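Local coordinates for alkaline phosphatase (Antarctic bacterium, PDB 2W5V), which probably hydrolyses phosphate monoesters, working with two zinc ions and one magnesium ion in its active site, at residues K35-A45 and A248-D259; G292-E303 and T340-S351. The protein carries 1 engineered substitution. All blocks are in the same frame, centred on the assembly; numbering follows the deposited sequence.

Interaction 1 (K35-A45 and A248-D259). With MG (magnesium ion), chain I; ZN (zinc ion), chain H; ZN (zinc ion), chain G.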
# COMPACT_ATOMS: atom_id res chain seq x y z
N LYS B 35 23.98 7.09 11.37
CA LYS B 35 24.52 6.92 12.72
C LYS B 35 23.42 6.46 13.67
O LYS B 35 23.64 5.58 14.51
CB LYS B 35 25.10 8.25 13.20
CG LYS B 35 25.49 8.27 14.68
CD LYS B 35 26.10 9.63 15.05
CE LYS B 35 26.59 9.65 16.49
NZ LYS B 35 27.41 10.86 16.78
N ASN B 36 22.24 7.04 13.51
CA ASN B 36 21.09 6.75 14.36
C ASN B 36 19.95 6.11 13.57
O ASN B 36 19.83 6.31 12.36
CB ASN B 36 20.56 8.04 14.98
CG ASN B 36 21.65 8.88 15.60
OD1 ASN B 36 22.36 8.42 16.49
ND2 ASN B 36 21.78 10.13 15.16
N VAL B 37 19.11 5.36 14.27
CA VAL B 37 17.94 4.75 13.65
C VAL B 37 16.72 4.95 14.56
O VAL B 37 16.78 4.72 15.76
CB VAL B 37 18.13 3.25 13.44
CG1 VAL B 37 16.88 2.64 12.84
CG2 VAL B 37 19.33 2.99 12.55
N ILE B 38 15.62 5.42 13.97
CA ILE B 38 14.35 5.49 14.67
C ILE B 38 13.35 4.62 13.92
O ILE B 38 13.10 4.83 12.74
CB ILE B 38 13.82 6.93 14.74
CG1 ILE B 38 14.82 7.84 15.47
CG2 ILE B 38 12.46 6.94 15.42
CD1 ILE B 38 14.54 9.32 15.29
N LEU B 39 12.82 3.61 14.59
CA LEU B 39 11.85 2.71 13.98
C LEU B 39 10.47 2.94 14.60
O LEU B 39 10.27 2.69 15.79
CB LEU B 39 12.29 1.26 14.19
CG LEU B 39 11.27 0.22 13.76
CD1 LEU B 39 10.95 0.35 12.27
CD2 LEU B 39 11.78 -1.17 14.09
N LEU B 40 9.53 3.45 13.82
CA LEU B 40 8.20 3.73 14.33
C LEU B 40 7.24 2.69 13.80
O LEU B 40 7.19 2.43 12.59
CB LEU B 40 7.73 5.13 13.91
CG LEU B 40 8.70 6.26 14.26
CD1 LEU B 40 8.30 7.54 13.58
CD2 LEU B 40 8.73 6.45 15.75
N ILE B 41 6.50 2.07 14.70
CA ILE B 41 5.61 0.99 14.35
C ILE B 41 4.19 1.37 14.70
O ILE B 41 3.87 1.67 15.85
CB ILE B 41 5.98 -0.30 15.12
CG1 ILE B 41 7.40 -0.75 14.76
CG2 ILE B 41 4.97 -1.40 14.84
CD1 ILE B 41 7.86 -1.97 15.56
N SER B 42 3.33 1.38 13.69
CA SER B 42 1.91 1.60 13.89
C SER B 42 1.26 0.23 13.93
O SER B 42 1.11 -0.43 12.89
CB SER B 42 1.33 2.42 12.74
OG SER B 42 1.80 1.94 11.49
N ASP B 43 0.87 -0.22 15.11
CA ASP B 43 0.32 -1.56 15.25
C ASP B 43 -1.06 -1.64 14.60
O ASP B 43 -1.97 -0.90 14.95
CB ASP B 43 0.24 -1.97 16.72
CG ASP B 43 0.13 -3.48 16.88
OD1 ASP B 43 -0.73 -4.06 16.19
OD2 ASP B 43 0.90 -4.07 17.66
N GLY B 44 -1.19 -2.54 13.62
CA GLY B 44 -2.47 -2.80 12.99
C GLY B 44 -2.85 -1.86 11.87
O GLY B 44 -3.98 -1.90 11.38
N ALA B 45 -1.91 -1.02 11.43
CA ALA B 45 -2.21 -0.04 10.38
C ALA B 45 -1.89 -0.54 8.96
O ALA B 45 -0.72 -0.59 8.56
CB ALA B 45 -1.48 1.28 10.65
N ALA B 248 25.49 7.55 19.50
CA ALA B 248 24.52 7.09 18.51
C ALA B 248 23.38 6.39 19.24
O ALA B 248 23.55 5.94 20.37
CB ALA B 248 25.18 6.16 17.52
N PHE B 249 22.22 6.29 18.60
CA PHE B 249 21.08 5.68 19.26
C PHE B 249 20.17 4.89 18.33
O PHE B 249 20.15 5.10 17.12
CB PHE B 249 20.27 6.75 20.02
CG PHE B 249 19.62 7.79 19.12
CD1 PHE B 249 18.41 7.53 18.49
CD2 PHE B 249 20.20 9.05 18.95
CE1 PHE B 249 17.80 8.48 17.68
CE2 PHE B 249 19.59 10.01 18.15
CZ PHE B 249 18.39 9.73 17.51
N PHE B 250 19.43 3.97 18.93
CA PHE B 250 18.35 3.27 18.27
C PHE B 250 17.09 3.43 19.13
O PHE B 250 17.14 3.22 20.34
CB PHE B 250 18.68 1.78 18.12
CG PHE B 250 17.52 0.96 17.65
CD1 PHE B 250 17.27 0.79 16.29
CD2 PHE B 250 16.65 0.39 18.56
CE1 PHE B 250 16.19 0.06 15.86
CE2 PHE B 250 15.56 -0.35 18.15
CZ PHE B 250 15.33 -0.52 16.79
N ILE B 251 15.98 3.81 18.51
CA ILE B 251 14.70 3.94 19.21
C ILE B 251 13.60 3.22 18.44
O ILE B 251 13.56 3.31 17.21
CB ILE B 251 14.28 5.44 19.34
CG1 ILE B 251 15.25 6.19 20.25
CG2 ILE B 251 12.86 5.59 19.85
CD1 ILE B 251 15.16 7.71 20.10
N MET B 252 12.75 2.50 19.14
CA MET B 252 11.50 2.00 18.58
C MET B 252 10.37 2.67 19.35
O MET B 252 10.30 2.56 20.57
CB MET B 252 11.38 0.47 18.72
CG MET B 252 10.20 -0.14 17.95
SD MET B 252 8.56 0.14 18.68
CE MET B 252 8.71 -0.86 20.17
N SER B 253 9.51 3.41 18.64
CA SER B 253 8.31 4.00 19.22
C SER B 253 7.06 3.41 18.56
O SER B 253 6.99 3.32 17.33
CB SER B 253 8.30 5.52 19.03
OG SER B 253 9.42 6.11 19.65
N GLU B 254 6.08 3.04 19.37
CA GLU B 254 4.91 2.37 18.83
C GLU B 254 3.63 3.15 19.06
O GLU B 254 3.34 3.56 20.18
CB GLU B 254 4.76 0.98 19.45
CG GLU B 254 3.58 0.22 18.87
CD GLU B 254 3.12 -0.93 19.73
OE1 GLU B 254 3.44 -0.95 20.94
OE2 GLU B 254 2.42 -1.81 19.20
N GLY B 255 2.87 3.36 17.98
CA GLY B 255 1.48 3.77 18.10
C GLY B 255 0.67 2.51 18.34
O GLY B 255 0.14 1.91 17.41
N SER B 256 0.58 2.12 19.61
CA SER B 256 0.11 0.79 19.99
C SER B 256 -1.39 0.57 19.79
O SER B 256 -1.83 -0.57 19.54
CB SER B 256 0.44 0.54 21.47
OG SER B 256 1.80 0.83 21.76
N GLN B 257 -2.18 1.63 19.91
CA GLN B 257 -3.63 1.45 20.05
C GLN B 257 -4.42 1.55 18.76
O GLN B 257 -5.64 1.40 18.76
CB GLN B 257 -4.19 2.39 21.12
CG GLN B 257 -3.55 2.18 22.48
CD GLN B 257 -4.28 2.90 23.60
OE1 GLN B 257 -5.48 3.13 23.52
NE2 GLN B 257 -3.54 3.27 24.64
N ILE B 258 -3.72 1.79 17.65
CA ILE B 258 -4.38 1.74 16.36
C ILE B 258 -5.01 0.36 16.18
O ILE B 258 -6.13 0.23 15.68
CB ILE B 258 -3.38 2.02 15.22
CG1 ILE B 258 -2.78 3.42 15.38
CG2 ILE B 258 -4.07 1.87 13.87
CD1 ILE B 258 -1.43 3.62 14.66
N ASP B 259 -4.29 -0.66 16.62
CA ASP B 259 -4.76 -2.05 16.55
C ASP B 259 -6.07 -2.24 17.32
O ASP B 259 -6.99 -2.92 16.87
CB ASP B 259 -3.66 -2.95 17.12
CG ASP B 259 -4.03 -4.43 17.11
OD1 ASP B 259 -4.37 -4.96 16.04
OD2 ASP B 259 -3.97 -5.06 18.17
MG MG I . 1.48 -3.63 19.62
ZN ZN H . -0.15 -5.98 16.03
ZN ZN G . -4.36 -7.16 17.37
O HOH W 1 -6.35 -0.86 12.97
O HOH W 2 2.24 -3.32 21.76
O HOH W 3 -0.52 -2.80 19.99
O HOH W 4 -4.12 -8.17 19.73
O HOH W 5 0.68 -5.65 20.41

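Interaction 2 (G292-E303 and T340-S351). With ZN (zinc ion), chain H.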
# COMPACT_ATOMS: atom_id res chain seq x y z
N GLY B 292 20.60 15.06 10.06
CA GLY B 292 21.24 14.63 8.83
C GLY B 292 21.93 13.28 8.88
O GLY B 292 22.41 12.79 7.85
N ASN B 293 21.98 12.66 10.06
CA ASN B 293 22.67 11.39 10.26
C ASN B 293 21.73 10.32 10.80
O ASN B 293 22.18 9.33 11.39
CB ASN B 293 23.83 11.56 11.25
CG ASN B 293 24.94 12.43 10.72
OD1 ASN B 293 25.39 12.25 9.58
ND2 ASN B 293 25.40 13.38 11.53
N THR B 294 20.43 10.52 10.60
CA THR B 294 19.43 9.65 11.22
C THR B 294 18.50 9.02 10.19
O THR B 294 17.93 9.71 9.33
CB THR B 294 18.58 10.43 12.24
OG1 THR B 294 19.43 10.97 13.26
CG2 THR B 294 17.52 9.53 12.88
N LEU B 295 18.35 7.71 10.28
CA LEU B 295 17.43 6.97 9.43
C LEU B 295 16.11 6.77 10.17
O LEU B 295 16.09 6.26 11.29
CB LEU B 295 18.03 5.62 9.06
CG LEU B 295 17.07 4.59 8.46
CD1 LEU B 295 16.70 4.98 7.02
CD2 LEU B 295 17.68 3.19 8.51
N VAL B 296 15.02 7.18 9.55
CA VAL B 296 13.70 6.98 10.13
C VAL B 296 12.94 5.97 9.30
O VAL B 296 12.77 6.15 8.09
CB VAL B 296 12.90 8.28 10.16
CG1 VAL B 296 11.52 8.03 10.73
CG2 VAL B 296 13.64 9.36 10.95
N ILE B 297 12.48 4.90 9.95
CA ILE B 297 11.71 3.86 9.29
C ILE B 297 10.33 3.79 9.93
O ILE B 297 10.21 3.75 11.15
CB ILE B 297 12.37 2.47 9.46
CG1 ILE B 297 13.79 2.49 8.89
CG2 ILE B 297 11.51 1.40 8.78
CD1 ILE B 297 14.68 1.43 9.51
N VAL B 298 9.30 3.78 9.09
CA VAL B 298 7.92 3.69 9.57
C VAL B 298 7.25 2.49 8.91
O VAL B 298 7.25 2.36 7.68
CB VAL B 298 7.09 4.94 9.21
CG1 VAL B 298 5.64 4.74 9.62
CG2 VAL B 298 7.68 6.20 9.87
N THR B 299 6.66 1.62 9.72
CA THR B 299 5.93 0.49 9.15
C THR B 299 4.90 -0.01 10.15
O THR B 299 4.76 0.57 11.22
CB THR B 299 6.88 -0.66 8.72
OG1 THR B 299 6.17 -1.58 7.87
CG2 THR B 299 7.42 -1.41 9.92
N SER B 300 4.21 -1.09 9.82
CA SER B 300 3.25 -1.72 10.73
C SER B 300 3.57 -3.21 10.82
O SER B 300 4.29 -3.75 9.98
CB SER B 300 1.82 -1.55 10.21
OG SER B 300 1.58 -0.22 9.78
N ASP B 301 3.00 -3.88 11.80
CA ASP B 301 3.23 -5.31 11.95
C ASP B 301 2.25 -6.13 11.12
O ASP B 301 2.57 -7.24 10.71
CB ASP B 301 3.25 -5.73 13.44
CG ASP B 301 1.97 -5.36 14.19
OD1 ASP B 301 1.22 -4.48 13.70
OD2 ASP B 301 1.71 -5.94 15.27
N HIS B 302 1.06 -5.56 10.87
CA HIS B 302 -0.02 -6.20 10.11
C HIS B 302 -1.18 -5.21 10.05
O HIS B 302 -1.10 -4.13 10.64
CB HIS B 302 -0.48 -7.46 10.83
CG HIS B 302 -0.91 -7.19 12.23
ND1 HIS B 302 -2.15 -6.68 12.54
CD2 HIS B 302 -0.24 -7.29 13.40
CE1 HIS B 302 -2.24 -6.50 13.85
NE2 HIS B 302 -1.09 -6.87 14.39
N GLU B 303 -2.26 -5.57 9.36
CA GLU B 303 -3.47 -4.75 9.30
C GLU B 303 -4.49 -5.34 10.25
O GLU B 303 -4.42 -6.54 10.55
CB GLU B 303 -4.05 -4.76 7.87
CG GLU B 303 -5.19 -3.77 7.63
CD GLU B 303 -6.61 -4.29 7.94
OE1 GLU B 303 -6.81 -5.51 8.21
OE2 GLU B 303 -7.55 -3.46 7.92
N THR B 340 -2.78 -8.69 4.52
CA THR B 340 -2.31 -7.80 3.44
C THR B 340 -0.85 -7.43 3.61
O THR B 340 -0.34 -7.36 4.73
CB THR B 340 -3.13 -6.49 3.35
OG1 THR B 340 -2.56 -5.65 2.33
CG2 THR B 340 -3.09 -5.77 4.69
N LEU B 341 -0.16 -7.19 2.49
CA LEU B 341 1.16 -6.60 2.55
C LEU B 341 1.04 -5.22 3.19
O LEU B 341 -0.02 -4.58 3.12
CB LEU B 341 1.76 -6.46 1.14
CG LEU B 341 2.01 -7.72 0.30
CD1 LEU B 341 2.64 -7.35 -1.05
CD2 LEU B 341 2.89 -8.67 1.03
N ILE B 342 2.12 -4.77 3.80
CA ILE B 342 2.14 -3.54 4.59
C ILE B 342 3.20 -2.57 4.06
O ILE B 342 4.33 -2.96 3.82
CB ILE B 342 2.46 -3.89 6.07
CG1 ILE B 342 1.30 -4.68 6.70
CG2 ILE B 342 2.86 -2.65 6.87
CD1 ILE B 342 -0.00 -3.88 6.82
N PRO B 343 2.84 -1.29 3.91
CA PRO B 343 3.80 -0.27 3.45
C PRO B 343 4.92 -0.03 4.45
O PRO B 343 4.69 -0.03 5.67
CB PRO B 343 2.94 1.00 3.32
CG PRO B 343 1.53 0.56 3.40
CD PRO B 343 1.50 -0.73 4.15
N VAL B 344 6.12 0.18 3.93
CA VAL B 344 7.26 0.60 4.70
C VAL B 344 7.70 1.94 4.14
O VAL B 344 7.80 2.10 2.92
CB VAL B 344 8.44 -0.36 4.51
CG1 VAL B 344 9.70 0.16 5.21
CG2 VAL B 344 8.06 -1.77 4.98
N PHE B 345 7.95 2.90 5.03
CA PHE B 345 8.43 4.22 4.64
C PHE B 345 9.80 4.45 5.27
O PHE B 345 10.01 4.13 6.44
CB PHE B 345 7.47 5.32 5.11
CG PHE B 345 6.05 5.14 4.65
CD1 PHE B 345 5.60 5.73 3.48
CD2 PHE B 345 5.15 4.40 5.41
CE1 PHE B 345 4.29 5.58 3.05
CE2 PHE B 345 3.83 4.24 4.99
CZ PHE B 345 3.40 4.84 3.80
N ALA B 346 10.74 5.01 4.51
CA ALA B 346 12.06 5.29 5.06
C ALA B 346 12.62 6.63 4.59
O ALA B 346 12.54 6.96 3.41
CB ALA B 346 13.04 4.16 4.74
N TYR B 347 13.21 7.37 5.52
CA TYR B 347 13.82 8.65 5.22
C TYR B 347 15.21 8.71 5.84
O TYR B 347 15.39 8.30 6.98
CB TYR B 347 12.99 9.80 5.80
CG TYR B 347 13.68 11.13 5.60
CD1 TYR B 347 13.45 11.88 4.46
CD2 TYR B 347 14.60 11.61 6.53
CE1 TYR B 347 14.10 13.08 4.26
CE2 TYR B 347 15.25 12.81 6.34
CZ TYR B 347 15.00 13.54 5.20
OH TYR B 347 15.65 14.74 4.99
N GLY B 348 16.18 9.25 5.11
CA GLY B 348 17.50 9.48 5.67
C GLY B 348 18.55 8.56 5.06
O GLY B 348 18.27 7.83 4.12
N PRO B 349 19.78 8.62 5.60
CA PRO B 349 20.90 7.81 5.10
C PRO B 349 20.55 6.33 5.12
O PRO B 349 20.16 5.81 6.17
CB PRO B 349 22.01 8.08 6.12
CG PRO B 349 21.68 9.39 6.71
CD PRO B 349 20.18 9.51 6.69
N GLY B 350 20.68 5.66 3.98
CA GLY B 350 20.37 4.24 3.88
C GLY B 350 18.92 3.92 3.57
O GLY B 350 18.55 2.75 3.40
N SER B 351 18.08 4.95 3.48
CA SER B 351 16.64 4.71 3.33
C SER B 351 16.30 3.97 2.03
O SER B 351 15.27 3.29 1.96
CB SER B 351 15.85 6.03 3.44
OG SER B 351 16.25 6.96 2.45
ZN ZN H . -0.15 -5.98 16.03
O HOH W 6 2.89 1.03 7.59
O HOH W 7 -0.72 -7.89 7.36

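Interaction 1 (K35-A45 and A248-D259)
D43 and E254 meet at the magnesium ion: D43 OD2 lies 2.1 Å from the metal and E254 OE2 also 2.1 Å, with three waters and T137 completing the sphere. The other D43 oxygen, OD1, binds a zinc ion at 2.0 Å, so this carboxylate bridges two metals. D43 CG stands anti to the backbone N (chi1 -161°), which carries the group alongside D259, whose two oxygens both reach the second zinc. S256 OG donates to E254 OE1 over 2.6 Å from above the carboxylate plane, and a magnesium-bound water donates to the same oxygen. D43 and E254 sit at the C-terminal ends of two adjacent parallel strands, 36-42 and 249-255, with D259 on the helix that follows the second, in the central sheet region of the alkaline phosphatase fold. Backbone bonds join the strands in parallel register, the straightest running from L39 N to I251 O (2.7 Å). At the far end, F249 N donates to N36 OD1 over 3.0 Å. The N36 amide lies stacked on the F249 ring, planes 10° apart, and N36 CB stands 3.8 Å from the ring centroid in a CH-pi contact. I38 CG1 comes at the ring's edge. Nearer the metals, on the sheet face opposite I38, I41 CD1 packs on M252 CG at 3.8 Å.

Interaction 2 (G292-E303 and T340-S351)
The F345 ring turns an edge to V298, with CD2 3.7 Å from V298 O, near the ring plane. A second flat group is the H302 imidazole: D301 OD1 sits over one face, offset toward the rim, while ND1 donates to E303 O close to the ring plane. NE2 of H302 takes the zinc ion at 2.1 Å, and D301 OD2 binds it too. I342 CD1 packs against the backbone of this loop, 3.7 Å from H302 C. Four backbone bonds pair V296 with Y347 and V298 with F345. T299 extends the pairing through its side chain: chi1 of -166° swings OG1 across to P343 O (3.1 Å), arriving 37° above the carbonyl plane, with V344 CG2 3.5 Å from that hydroxyl. Replacing T299 with an alanine would probably cost P343 O this protein donor, leaving it to the water it shares with S300 OG, and open a gap beside V344. At the other end L295 CD1 rests on S351 CB (3.8 Å), and P349 CD meets T294 O. Beyond the strand, T340 OG1 bonds S51 OG of the second subunit. The arrangement is an antiparallel pair in the mixed central sheet, one strand of which runs straight into the zinc-binding loop.

In the fold
Interactions 1 and 2, their centres about 9 Å apart, occupy four neighbouring strands of one sheet, in the order 249-255, 36-42, 294-299, 342-347. Strands 36-42 and 294-299 join them through backbone hydrogen bonds, such as those of I38 with L295 and I297. Near the metals, S300 OG reaches A45 O at 2.6 Å and S42 OG at 2.8 Å, both probable hydrogen bonds, and D301 OD1 accepts from G44 N. The two contacts share a zinc ion: D43 OD1 comes from interaction 1, D301 and H302 from interaction 2, with D43 OD1 lying 3.4 Å from H302 NE2. Phosphorylated S84, the predicted phosphoserine intermediate, supplies another ligand to this zinc and one to the zinc held by D259.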